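Local coordinates for protein PTS system, IIA component (Enterococcus faecalis, PDB 3BED) that probably takes part in phosphoryl transfer as the IIA component of a mannose/sorbose-type sugar phosphotransferase system, at residues Met26-Leu31 with Ala103-Val108; Ala35-Thr40 with Ser46-Lys51; Ala50-Ile55 with Cys76-Met81. All blocks are in the same frame, centred on the assembly; numbering follows the deposited sequence. Where two conformers were deposited one is given.

Contact 1 of 3, residues Met26-Leu31 with Ala103-Val108; sequences MIVGEL and AAVSPV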
loop_
_atom_site.group_PDB
_atom_site.type_symbol
_atom_site.label_atom_id
_atom_site.label_comp_id
_atom_site.label_asym_id
_atom_site.label_seq_id
_atom_site.Cartn_x
_atom_site.Cartn_y
_atom_site.Cartn_z
HETATM N N MSE A 26 14.423 -0.773 3.013
HETATM C CA MSE A 26 15.051 -2.079 2.805
HETATM C C MSE A 26 15.215 -2.485 1.341
HETATM O O MSE A 26 15.908 -3.470 1.029
HETATM C CB MSE A 26 14.331 -3.155 3.609
HETATM C CG MSE A 26 14.540 -3.019 5.141
HETATM SE SE MSE A 26 16.322 -3.642 5.650
HETATM C CE MSE A 26 16.008 -5.562 5.396
ATOM N N ILE A 27 14.606 -1.706 0.452
ATOM C CA ILE A 27 14.647 -1.938 -0.979
ATOM C C ILE A 27 15.597 -0.939 -1.640
ATOM O O ILE A 27 16.389 -1.317 -2.487
ATOM C CB ILE A 27 13.223 -1.861 -1.611
ATOM C CG1 ILE A 27 12.392 -3.060 -1.119
ATOM C CG2 ILE A 27 13.278 -1.835 -3.184
ATOM C CD1 ILE A 27 10.929 -2.922 -1.398
ATOM N N VAL A 28 15.483 0.337 -1.253
ATOM C CA VAL A 28 16.279 1.411 -1.904
ATOM C C VAL A 28 17.459 1.892 -1.072
ATOM O O VAL A 28 18.365 2.532 -1.607
ATOM C CB VAL A 28 15.403 2.634 -2.367
ATOM C CG1 VAL A 28 14.228 2.190 -3.270
ATOM C CG2 VAL A 28 14.911 3.472 -1.198
ATOM N N GLY A 29 17.469 1.564 0.212
ATOM C CA GLY A 29 18.543 1.998 1.047
ATOM C C GLY A 29 18.243 3.100 2.010
ATOM O O GLY A 29 17.137 3.680 2.015
ATOM N N GLU A 30 19.261 3.417 2.802
ATOM C CA GLU A 30 19.084 4.283 3.942
ATOM C C GLU A 30 18.724 5.698 3.527
ATOM O O GLU A 30 18.235 6.462 4.353
ATOM C CB GLU A 30 20.363 4.265 4.809
ATOM C CG GLU A 30 21.534 4.700 3.992
ATOM C CD GLU A 30 22.839 4.750 4.728
ATOM O OE1 GLU A 30 22.912 4.315 5.912
ATOM O OE2 GLU A 30 23.792 5.264 4.098
ATOM N N LEU A 31 18.893 6.043 2.254
ATOM C CA LEU A 31 18.581 7.409 1.830
ATOM C C LEU A 31 17.081 7.656 1.701
ATOM O O LEU A 31 16.660 8.815 1.576
ATOM C CB LEU A 31 19.389 7.845 0.568
ATOM C CG LEU A 31 20.924 8.039 0.781
ATOM C CD1 LEU A 31 21.666 8.244 -0.528
ATOM C CD2 LEU A 31 21.320 9.132 1.790
ATOM N N ALA A 103 9.213 7.592 -5.044
ATOM C CA ALA A 103 9.342 8.887 -4.389
ATOM C C ALA A 103 10.716 8.993 -3.764
ATOM O O ALA A 103 11.364 10.055 -3.796
ATOM C CB ALA A 103 8.257 9.021 -3.340
ATOM N N ALA A 104 11.176 7.885 -3.188
ATOM C CA ALA A 104 12.402 7.891 -2.398
ATOM C C ALA A 104 13.604 8.169 -3.267
ATOM O O ALA A 104 14.576 8.728 -2.782
ATOM C CB ALA A 104 12.573 6.574 -1.724
ATOM N N VAL A 105 13.575 7.720 -4.521
ATOM C CA VAL A 105 14.754 7.860 -5.373
ATOM C C VAL A 105 14.617 8.912 -6.455
ATOM O O VAL A 105 15.594 9.187 -7.192
ATOM C CB VAL A 105 15.147 6.522 -6.029
ATOM C CG1 VAL A 105 15.409 5.474 -4.930
ATOM C CG2 VAL A 105 14.135 6.072 -7.028
ATOM N N SER A 106 13.421 9.494 -6.580
ATOM C CA SER A 106 13.158 10.438 -7.665
ATOM C C SER A 106 13.999 11.697 -7.529
ATOM O O SER A 106 14.070 12.277 -6.447
ATOM C CB SER A 106 11.699 10.853 -7.683
ATOM O OG SER A 106 11.518 11.827 -8.690
ATOM N N PRO A 107 14.649 12.122 -8.634
ATOM C CA PRO A 107 15.388 13.370 -8.495
ATOM C C PRO A 107 14.526 14.587 -8.851
ATOM O O PRO A 107 15.035 15.723 -8.823
ATOM C CB PRO A 107 16.540 13.197 -9.494
ATOM C CG PRO A 107 15.952 12.371 -10.608
ATOM C CD PRO A 107 14.752 11.572 -10.004
ATOM N N VAL A 108 13.243 14.348 -9.166
ATOM C CA VAL A 108 12.317 15.406 -9.599
ATOM C C VAL A 108 12.189 16.484 -8.509
ATOM O O VAL A 108 11.890 16.185 -7.353
ATOM C CB VAL A 108 10.941 14.813 -9.985
ATOM C CG1 VAL A 108 9.937 15.890 -10.265
ATOM C CG2 VAL A 108 11.055 13.891 -11.224
#

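Contact 2 of 3, residues Ala35-Thr40 with Ser46-Lys51; sequences AIVSMT and SGTQAK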
loop_
_atom_site.group_PDB
_atom_site.type_symbol
_atom_site.label_atom_id
_atom_site.label_comp_id
_atom_site.label_asym_id
_atom_site.label_seq_id
_atom_site.Cartn_x
_atom_site.Cartn_y
_atom_site.Cartn_z
ATOM N N ALA A 35 8.889 11.848 6.736
ATOM C CA ALA A 35 8.190 11.947 8.026
ATOM C C ALA A 35 6.958 11.063 7.931
ATOM O O ALA A 35 6.543 10.694 6.837
ATOM C CB ALA A 35 7.800 13.388 8.301
ATOM N N ILE A 36 6.428 10.684 9.089
ATOM C CA ILE A 36 5.277 9.767 9.116
ATOM C C ILE A 36 4.220 10.334 10.023
ATOM O O ILE A 36 4.537 10.842 11.103
ATOM C CB ILE A 36 5.705 8.379 9.723
ATOM C CG1 ILE A 36 6.805 7.703 8.870
ATOM C CG2 ILE A 36 4.521 7.488 9.912
ATOM C CD1 ILE A 36 6.364 7.372 7.402
ATOM N N VAL A 37 2.960 10.245 9.600
ATOM C CA VAL A 37 1.805 10.400 10.521
ATOM C C VAL A 37 1.042 9.084 10.569
ATOM O O VAL A 37 0.554 8.589 9.523
ATOM C CB VAL A 37 0.835 11.499 10.087
ATOM C CG1 VAL A 37 -0.388 11.572 11.056
ATOM C CG2 VAL A 37 1.570 12.835 9.983
ATOM N N SER A 38 0.977 8.540 11.776
ATOM C CA SER A 38 0.271 7.303 12.087
ATOM C C SER A 38 -0.947 7.677 12.909
ATOM O O SER A 38 -0.820 8.052 14.107
ATOM C CB SER A 38 1.185 6.406 12.925
ATOM O OG SER A 38 2.270 5.952 12.115
HETATM N N MSE A 39 -2.125 7.670 12.283
HETATM C CA MSE A 39 -3.329 8.056 13.025
HETATM C C MSE A 39 -3.849 6.854 13.789
HETATM O O MSE A 39 -4.318 5.882 13.208
HETATM C CB MSE A 39 -4.438 8.568 12.088
HETATM C CG MSE A 39 -5.678 8.975 12.893
HETATM SE SE MSE A 39 -7.155 9.497 11.743
HETATM C CE MSE A 39 -7.617 7.783 11.177
ATOM N N THR A 40 -3.785 6.906 15.096
ATOM C CA THR A 40 -4.260 5.774 15.877
ATOM C C THR A 40 -5.766 5.864 16.101
ATOM O O THR A 40 -6.412 6.872 15.737
ATOM C CB THR A 40 -3.594 5.753 17.245
ATOM O OG1 THR A 40 -4.070 6.857 17.999
ATOM C CG2 THR A 40 -2.075 5.822 17.089
ATOM N N SER A 46 -8.529 16.282 15.647
ATOM C CA SER A 46 -7.629 17.253 16.240
ATOM C C SER A 46 -6.242 16.653 16.430
ATOM O O SER A 46 -5.237 17.325 16.173
ATOM C CB SER A 46 -8.192 17.777 17.574
ATOM O OG SER A 46 -9.266 18.695 17.343
ATOM N N GLY A 47 -6.174 15.387 16.839
ATOM C CA GLY A 47 -4.849 14.769 17.098
ATOM C C GLY A 47 -4.089 14.535 15.809
ATOM O O GLY A 47 -2.860 14.638 15.782
ATOM N N THR A 48 -4.812 14.189 14.743
ATOM C CA THR A 48 -4.210 13.982 13.446
ATOM C C THR A 48 -3.717 15.317 12.890
ATOM O O THR A 48 -2.591 15.400 12.382
ATOM C CB THR A 48 -5.225 13.319 12.482
ATOM O OG1 THR A 48 -5.675 12.083 13.067
ATOM C CG2 THR A 48 -4.560 12.981 11.202
ATOM N N GLN A 49 -4.559 16.344 12.976
ATOM C CA GLN A 49 -4.156 17.689 12.556
ATOM C C GLN A 49 -2.906 18.144 13.283
ATOM O O GLN A 49 -2.019 18.746 12.676
ATOM C CB GLN A 49 -5.278 18.685 12.861
ATOM C CG GLN A 49 -6.464 18.617 11.899
ATOM C CD GLN A 49 -7.582 19.622 12.287
ATOM O OE1 GLN A 49 -7.814 19.884 13.451
ATOM N NE2 GLN A 49 -8.275 20.153 11.293
ATOM N N ALA A 50 -2.842 17.862 14.573
ATOM C CA ALA A 50 -1.715 18.330 15.363
ATOM C C ALA A 50 -0.438 17.586 14.948
ATOM O O ALA A 50 0.645 18.183 14.883
ATOM C CB ALA A 50 -1.975 18.157 16.870
ATOM N N LYS A 51 -0.548 16.292 14.651
ATOM C CA LYS A 51 0.641 15.521 14.255
ATOM C C LYS A 51 1.188 16.042 12.931
ATOM O O LYS A 51 2.403 16.217 12.792
ATOM C CB LYS A 51 0.312 14.042 14.140
ATOM C CG LYS A 51 0.165 13.367 15.493
ATOM C CD LYS A 51 -0.175 11.889 15.286
ATOM C CE LYS A 51 -0.204 11.142 16.606
ATOM N NZ LYS A 51 -0.375 9.632 16.444
HETATM O O HOH W 1 2.407 9.734 14.345
#

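Contact 3 of 3, residues Ala50-Ile55 with Cys76-Met81; sequences AKLAAI and CNVAMM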
loop_
_atom_site.group_PDB
_atom_site.type_symbol
_atom_site.label_atom_id
_atom_site.label_comp_id
_atom_site.label_asym_id
_atom_site.label_seq_id
_atom_site.Cartn_x
_atom_site.Cartn_y
_atom_site.Cartn_z
ATOM N N ALA A 50 -2.842 17.862 14.573
ATOM C CA ALA A 50 -1.715 18.330 15.363
ATOM C C ALA A 50 -0.438 17.586 14.948
ATOM O O ALA A 50 0.645 18.183 14.883
ATOM C CB ALA A 50 -1.975 18.157 16.870
ATOM N N LYS A 51 -0.548 16.292 14.651
ATOM C CA LYS A 51 0.641 15.521 14.255
ATOM C C LYS A 51 1.188 16.042 12.931
ATOM O O LYS A 51 2.403 16.217 12.792
ATOM C CB LYS A 51 0.312 14.042 14.140
ATOM C CG LYS A 51 0.165 13.367 15.493
ATOM C CD LYS A 51 -0.175 11.889 15.286
ATOM C CE LYS A 51 -0.204 11.142 16.606
ATOM N NZ LYS A 51 -0.375 9.632 16.444
ATOM N N LEU A 52 0.308 16.271 11.950
ATOM C CA LEU A 52 0.819 16.811 10.693
ATOM C C LEU A 52 1.358 18.241 10.911
ATOM O O LEU A 52 2.375 18.629 10.316
ATOM C CB LEU A 52 -0.263 16.844 9.622
ATOM C CG LEU A 52 0.147 17.350 8.255
ATOM C CD1 LEU A 52 1.325 16.550 7.691
ATOM C CD2 LEU A 52 -1.029 17.364 7.282
ATOM N N ALA A 53 0.668 19.018 11.738
ATOM C CA ALA A 53 1.070 20.439 11.919
ATOM C C ALA A 53 2.492 20.504 12.499
ATOM O O ALA A 53 3.282 21.360 12.084
ATOM C CB ALA A 53 0.113 21.167 12.856
ATOM N N ALA A 54 2.818 19.587 13.420
ATOM C CA ALA A 54 4.156 19.588 14.036
ATOM C C ALA A 54 5.245 19.390 12.991
ATOM O O ALA A 54 6.304 20.039 13.049
ATOM C CB ALA A 54 4.229 18.547 15.099
ATOM N N ILE A 55 4.994 18.503 12.031
ATOM C CA ILE A 55 5.930 18.233 10.957
ATOM C C ILE A 55 6.012 19.412 9.990
ATOM O O ILE A 55 7.109 19.878 9.635
ATOM C CB ILE A 55 5.469 16.988 10.192
ATOM C CG1 ILE A 55 5.582 15.757 11.107
ATOM C CG2 ILE A 55 6.284 16.813 8.915
ATOM C CD1 ILE A 55 4.810 14.547 10.589
ATOM N N CYS A 76 -5.951 11.611 4.956
ATOM C CA CYS A 76 -5.944 12.342 3.705
ATOM C C CYS A 76 -6.651 13.711 3.809
ATOM O O CYS A 76 -6.133 14.740 3.305
ATOM C CB CYS A 76 -6.526 11.479 2.604
ATOM S SG CYS A 76 -6.193 12.147 0.938
ATOM N N ASN A 77 -7.809 13.750 4.484
ATOM C CA ASN A 77 -8.510 15.041 4.637
ATOM C C ASN A 77 -7.650 16.082 5.368
ATOM O O ASN A 77 -7.628 17.259 5.041
ATOM C CB ASN A 77 -9.806 14.838 5.427
ATOM C CG ASN A 77 -10.803 13.940 4.696
ATOM O OD1 ASN A 77 -10.762 13.807 3.462
ATOM N ND2 ASN A 77 -11.740 13.367 5.457
ATOM N N VAL A 78 -6.935 15.616 6.366
ATOM C CA VAL A 78 -6.090 16.504 7.161
ATOM C C VAL A 78 -4.949 17.077 6.292
ATOM O O VAL A 78 -4.652 18.256 6.381
ATOM C CB VAL A 78 -5.572 15.753 8.343
ATOM C CG1 VAL A 78 -4.328 16.446 8.998
ATOM C CG2 VAL A 78 -6.691 15.553 9.325
ATOM N N ALA A 79 -4.363 16.228 5.436
ATOM C CA ALA A 79 -3.321 16.652 4.486
ATOM C C ALA A 79 -3.914 17.681 3.531
ATOM O O ALA A 79 -3.326 18.755 3.324
ATOM C CB ALA A 79 -2.746 15.441 3.711
HETATM N N MSE A 80 -5.092 17.379 2.966
HETATM C CA MSE A 80 -5.773 18.298 2.062
HETATM C C MSE A 80 -6.013 19.670 2.719
HETATM O O MSE A 80 -5.836 20.718 2.086
HETATM C CB MSE A 80 -7.115 17.712 1.626
HETATM C CG MSE A 80 -7.776 18.552 0.572
HETATM SE SE MSE A 80 -9.473 17.781 0.053
HETATM C CE MSE A 80 -10.318 17.613 1.841
HETATM N N MSE A 81 -6.442 19.649 3.989
HETATM C CA MSE A 81 -6.765 20.899 4.697
HETATM C C MSE A 81 -5.473 21.739 4.882
HETATM O O MSE A 81 -5.487 22.968 4.840
HETATM C CB MSE A 81 -7.381 20.612 6.074
HETATM C CG MSE A 81 -8.847 20.137 6.001
HETATM SE SE MSE A 81 -9.565 19.889 7.808
HETATM C CE MSE A 81 -9.702 17.958 7.742
#

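Contact 1 of 3, residues Met26-Leu31 with Ala103-Val108
Val28 meets Ala104 and Val105 where the last turns of two helices come together, and every touch between the segments is apolar. The two branches of Val28 share the work. CG2 rests on the methyl of Ala104, with 3.9 Å between Val28 CG2 and Ala104 CB. The other flank is turned to Val105: Val105 CG1 lies 3.8 Å from Val28 CB and 3.9 Å from Val28 CG1. Both valines have a similar chi1 (-54° in Val28, -58° in Val105), which sets each CG1 beside its own backbone N; the Val105 methyl then lies obliquely against CB of Val28. Short, branched side chains suit this spot, since they fill it without needing a long reach, and the small Ala104 leaves only a methyl for CG2 to rest on. The patch is small, 124 Å² in all, and belongs to the surface.

Backbone geometry ends each helix just beyond the touching residues. Gly29 leaves helix 16-28 with a positive phi of 106°, where a side chain would press on the preceding carbonyl. Ser106 breaks the helical course of helix 97-105. In one of its two modelled conformers Ser106 OG accepts from Val108 N, an ST turn that is therefore less certain.

Val28 and Ile27 also pack on Ile101, and Ile27 on Leu97, farther back in helix 97-105. Ala103 turns to Leu118 of helix 111-124, while Ile27 also packs on His13 of the second subunit.

Contact 2 of 3, residues Ala35-Thr40 with Ser46-Lys51
Strand 35-39 and helix 44-59 form the first half of a beta-alpha-beta crossover that passes over strand 7-13 to strand 64-68, and this contact is where Val37, Ser38 and Met39 of the strand meet Thr48 and Lys51 of the returning helix. The two short segments run almost exactly antiparallel, their axes 173° apart in direction and 8.9 Å apart at closest approach.

Val37, a beta-branched residue well suited to a strand, sends CG1 over the base of Lys51, 4.0 Å from Lys51 CB. Beyond CG the lysine chain is fully extended and slants across the strand toward its C-terminal end, which carries the nitrogen past Val37 to the carbonyl of Ser38: Lys51 NZ donates to Ser38 O at 2.9 Å, with a C=O...N angle of 163°, nearly in line with the carbonyl. A water takes the N-H of Ser38 and lies near the same ammonium, to which its bond is weak.

Thr48 is placed against Met39, a selenomethionine. Thr48 OG1 lies 3.1 Å from Met39 CG and 3.3 Å from Met39 SE, a tight fit. The hydroxyl has its hydrogen bond within the helix, with Gly44 O. Beyond this, Met39 bends at chi3 and leads away to Thr74 and Pro75 of helix 74-82.

Lys51 NZ also makes a salt bridge with Asp43 OD2, which accepts from Thr40 N. The ammonium thus ties a carbonyl near the strand end to the acid in the connecting turn, and the nearby carboxylate probably stabilises its charge.

Contact 3 of 3, residues Ala50-Ile55 with Cys76-Met81
With CG anti to the backbone N (chi1 -178°) and chi2 at 56°, Leu52 carries its CD2 branch straight across to the neighbouring helix, where Val78 waits with CG1 likewise anti to its own N (chi1 162°). The two helices, 44-59 and 74-82, lie side by side on one face of the parallel sheet of this alpha/beta fold, and successive crossovers bring them together.

Leu52 does most of the touching from its side. Its CD2 is 3.8 Å from Val78 CG1, and the two side chains point opposite ways and lie alongside each other, with Leu52 CB 4.1 Å from Val78 CG1. The same CD2 methyl reaches the backbone of the partner helix. The short methyl of Ala79 stands to one side, its CB 4.4 Å from Leu52 CD2, which is consistent with the leucine methyl settling so close to the backbone. Val78, compact and branched, fills the place beside it. All three residues are buried and no hydrogen bond crosses between the segments, so the contact depends on shape and exclusion of water, for which purely hydrocarbon side chains are well chosen.

On the side facing the sheet, Leu52 packs on Ile9 and Met11 of strand 7-13, and Ala79 on Met11 and on Val91 of strand 89-93; Val78 instead touches Leu45 and Thr48 of helix 44-59. The closest approach between the two segments is Leu52 CD2 to Ala79 CA, 3.7 Å.

Overall arrangement
Contacts 2 and 3 adjoin on one side of the chain's centre, their own centres 7 Å apart, and share helix 44-59: contact 2 joins it to strand 35-39, outermost in this chain's sheet, contact 3 to helix 74-82. They touch where Val37 CG2 meets Ile55 CD1 at 3.7 Å. Contact 1 lies about 23 Å from each of them, centre to centre, beyond the chain's centre, and pairs helices 16-28 and 97-105. The chemistry follows the place: contact 3 is buried and wholly apolar, contact 1 is apolar but small and at the surface, and contact 2, partly buried, alone adds a charged side chain and a hydrogen bond across its segments.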